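Local atomic coordinates of D-alanyl-D-alanine carboxypeptidase DacB2 (Mycobacterium tuberculosis H37Rv, PDB entry 4RYE), a protein that probably trims the terminal D-alanine from peptidoglycan stem pentapeptides, acting as a serine D,D-carboxypeptidase of the penicillin-binding protein family. Residues I232-G237 against W247-T252. Residues are numbered along the deposited sequence; the frame is centred on the assembly and turned at random.
Sequences IAMMYG and WDQAAT
With chi1 at -67°, M234 sets CG beside its own backbone N, and a bend at chi3 (51°) then folds CE toward Q249, whose CG lies anti to the backbone N (chi1 168°) and whose chain runs extended past the selenomethionine in the opposite sense. The two meet where the C-terminal helix 246-259 packs on the antiparallel sheet of the fold shared by penicillin-binding proteins and serine beta-lactamases. The axes of strand segment 232-235 and helix segment 247-252 approach to 9.7 Å, a usual spacing for a helix laid on a sheet. No hydrogen bond crosses between the segments, so side-chain packing carries the contact. A250 fits against two strand residues that alternate to this face: its CB lies 3.8 Å from I232 CD1 and 4.0 Å from M234 SE. SE also sits over the helix backbone, 3.9 Å from A250 CA, an approach consistent with the small methyl side chain of A250. A233 and M235 point to the other face, against helix 155-166, so the strand is sandwiched between helices. W23 of the adjoining strand 22-27 touches the side chains of both M234 and Q249. The buried amide oxygen of Q249 accepts a hydrogen bond from A20 N, while the methyl CE of M234 rests 3.3 Å from that same OE1 and 3.6 Å from Q249 CG.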
ATOM      1  N   ILE A 232       8.776   2.875   4.486  1.00 11.18           N
ATOM      2  CA  ILE A 232       9.555   2.773   3.258  1.00 13.27           C
ATOM      3  C   ILE A 232       8.625   2.528   2.098  1.00 16.87           C
ATOM      4  O   ILE A 232       7.490   2.083   2.281  1.00 14.56           O
ATOM      5  CB  ILE A 232      10.579   1.621   3.301  1.00 14.83           C
ATOM      6  CG1 ILE A 232       9.860   0.272   3.349  1.00 18.57           C
ATOM      7  CG2 ILE A 232      11.541   1.789   4.470  1.00 17.37           C
ATOM      8  CD1 ILE A 232      10.794  -0.940   3.221  1.00 23.30           C
ATOM      9  N   ALA A 233       9.110   2.840   0.902  1.00 12.86           N
ATOM     10  CA  ALA A 233       8.418   2.459  -0.322  1.00 15.27           C
ATOM     11  C   ALA A 233       9.457   2.046  -1.342  1.00 15.00           C
ATOM     12  O   ALA A 233      10.588   2.532  -1.320  1.00 16.31           O
ATOM     13  CB  ALA A 233       7.553   3.600  -0.848  1.00 12.26           C
HETATM   14  N   MSE A 234       9.081   1.123  -2.213  1.00 13.25           N
HETATM   15  CA  MSE A 234       9.979   0.593  -3.219  1.00 15.46           C
HETATM   16  C   MSE A 234       9.159   0.434  -4.490  1.00 17.51           C
HETATM   17  O   MSE A 234       8.043  -0.073  -4.440  1.00 14.74           O
HETATM   18  CB  MSE A 234      10.518  -0.762  -2.758  1.00 16.88           C
HETATM   19  CG  MSE A 234      11.425  -0.673  -1.547  1.00 21.40           C
HETATM   20 SE   MSE A 234      11.518  -2.353  -0.540  0.79 29.42          SE
HETATM   21  CE  MSE A 234      11.923  -3.571  -2.005  1.00 29.59           C
HETATM   22  N   MSE A 235       9.683   0.894  -5.620  1.00 16.81           N
HETATM   23  CA  MSE A 235       8.925   0.816  -6.863  1.00 16.13           C
HETATM   24  C   MSE A 235       9.736   0.251  -8.014  1.00 18.36           C
HETATM   25  O   MSE A 235      10.975   0.264  -7.993  1.00 21.50           O
HETATM   26  CB  MSE A 235       8.403   2.198  -7.282  1.00 18.93           C
HETATM   27  CG  MSE A 235       7.690   2.998  -6.213  1.00 15.08           C
HETATM   28 SE   MSE A 235       6.803   4.546  -7.046  0.76 22.70          SE
HETATM   29  CE  MSE A 235       5.220   3.640  -7.769  1.00 17.06           C
ATOM     30  N   TYR A 236       9.014  -0.231  -9.022  1.00 22.55           N
ATOM     31  CA  TYR A 236       9.589  -0.566 -10.319  1.00 24.15           C
ATOM     32  C   TYR A 236      10.744  -1.563 -10.245  1.00 27.44           C
ATOM     33  O   TYR A 236      11.810  -1.337 -10.824  1.00 24.53           O
ATOM     34  CB  TYR A 236      10.035   0.711 -11.035  1.00 22.63           C
ATOM     35  CG  TYR A 236      10.068   0.560 -12.526  1.00 23.35           C
ATOM     36  CD1 TYR A 236       8.909   0.274 -13.230  1.00 24.18           C
ATOM     37  CD2 TYR A 236      11.250   0.700 -13.231  1.00 27.48           C
ATOM     38  CE1 TYR A 236       8.926   0.132 -14.606  1.00 29.79           C
ATOM     39  CE2 TYR A 236      11.281   0.561 -14.603  1.00 33.47           C
ATOM     40  CZ  TYR A 236      10.116   0.276 -15.287  1.00 36.57           C
ATOM     41  OH  TYR A 236      10.135   0.133 -16.657  1.00 37.31           O
ATOM     42  N   GLY A 237      10.527  -2.673  -9.549  1.00 24.74           N
ATOM     43  CA  GLY A 237      11.594  -3.635  -9.347  1.00 22.20           C
ATOM     44  C   GLY A 237      11.270  -5.026  -9.828  1.00 26.14           C
ATOM     45  O   GLY A 237      10.102  -5.418  -9.886  1.00 27.32           O
ATOM     46  N   TRP A 247      11.184  -8.892  -0.170  1.00 27.34           N
ATOM     47  CA  TRP A 247      11.109  -9.019   1.286  1.00 23.50           C
ATOM     48  C   TRP A 247      12.483  -8.789   1.899  1.00 23.19           C
ATOM     49  O   TRP A 247      12.596  -8.185   2.975  1.00 23.24           O
ATOM     50  CB  TRP A 247      10.571 -10.392   1.723  1.00 26.98           C
ATOM     51  CG  TRP A 247       9.206 -10.754   1.174  1.00 30.55           C
ATOM     52  CD1 TRP A 247       8.882 -11.883   0.476  1.00 32.63           C
ATOM     53  CD2 TRP A 247       7.993  -9.987   1.279  1.00 31.37           C
ATOM     54  NE1 TRP A 247       7.549 -11.865   0.138  1.00 37.14           N
ATOM     55  CE2 TRP A 247       6.980 -10.713   0.619  1.00 35.60           C
ATOM     56  CE3 TRP A 247       7.667  -8.758   1.863  1.00 30.80           C
ATOM     57  CZ2 TRP A 247       5.662 -10.254   0.533  1.00 38.71           C
ATOM     58  CZ3 TRP A 247       6.355  -8.301   1.774  1.00 34.90           C
ATOM     59  CH2 TRP A 247       5.372  -9.051   1.118  1.00 32.37           C
ATOM     60  N   ASP A 248      13.515  -9.285   1.212  1.00 20.19           N
ATOM     61  CA  ASP A 248      14.904  -9.116   1.629  1.00 26.31           C
ATOM     62  C   ASP A 248      15.288  -7.639   1.665  1.00 26.38           C
ATOM     63  O   ASP A 248      15.824  -7.150   2.665  1.00 26.30           O
ATOM     64  CB  ASP A 248      15.863  -9.877   0.690  1.00 25.44           C
ATOM     65  CG  ASP A 248      15.816 -11.387   0.887  1.00 32.72           C
ATOM     66  OD1 ASP A 248      15.518 -11.843   2.011  1.00 40.61           O
ATOM     67  OD2 ASP A 248      16.093 -12.120  -0.088  1.00 30.20           O
ATOM     68  N   GLN A 249      15.014  -6.930   0.572  1.00 24.07           N
ATOM     69  CA  GLN A 249      15.419  -5.534   0.457  1.00 22.61           C
ATOM     70  C   GLN A 249      14.653  -4.651   1.439  1.00 21.29           C
ATOM     71  O   GLN A 249      15.197  -3.681   1.958  1.00 17.89           O
ATOM     72  CB  GLN A 249      15.264  -5.026  -0.986  1.00 23.96           C
ATOM     73  CG  GLN A 249      15.397  -3.509  -1.133  1.00 18.44           C
ATOM     74  CD  GLN A 249      15.568  -3.061  -2.583  1.00 25.99           C
ATOM     75  OE1 GLN A 249      14.916  -3.577  -3.492  1.00 25.35           O
ATOM     76  NE2 GLN A 249      16.464  -2.106  -2.801  1.00 28.20           N
ATOM     77  N   ALA A 250      13.393  -4.985   1.697  1.00 20.44           N
ATOM     78  CA  ALA A 250      12.613  -4.227   2.667  1.00 22.73           C
ATOM     79  C   ALA A 250      13.232  -4.376   4.046  1.00 19.00           C
ATOM     80  O   ALA A 250      13.364  -3.403   4.778  1.00 20.27           O
ATOM     81  CB  ALA A 250      11.148  -4.680   2.680  1.00 15.20           C
ATOM     82  N   ALA A 251      13.598  -5.600   4.404  1.00 19.96           N
ATOM     83  CA  ALA A 251      14.197  -5.843   5.708  1.00 21.79           C
ATOM     84  C   ALA A 251      15.566  -5.155   5.772  1.00 24.23           C
ATOM     85  O   ALA A 251      15.957  -4.614   6.804  1.00 20.35           O
ATOM     86  CB  ALA A 251      14.322  -7.337   5.963  1.00 25.12           C
ATOM     87  N   THR A 252      16.292  -5.185   4.659  1.00 20.72           N
ATOM     88  CA  THR A 252      17.590  -4.516   4.577  1.00 24.14           C
ATOM     89  C   THR A 252      17.461  -2.998   4.778  1.00 18.55           C
ATOM     90  O   THR A 252      18.263  -2.391   5.496  1.00 20.13           O
ATOM     91  CB  THR A 252      18.288  -4.837   3.242  1.00 21.89           C
ATOM     92  OG1 THR A 252      18.771  -6.183   3.286  1.00 26.70           O
ATOM     93  CG2 THR A 252      19.461  -3.899   2.993  1.00 25.40           C
TER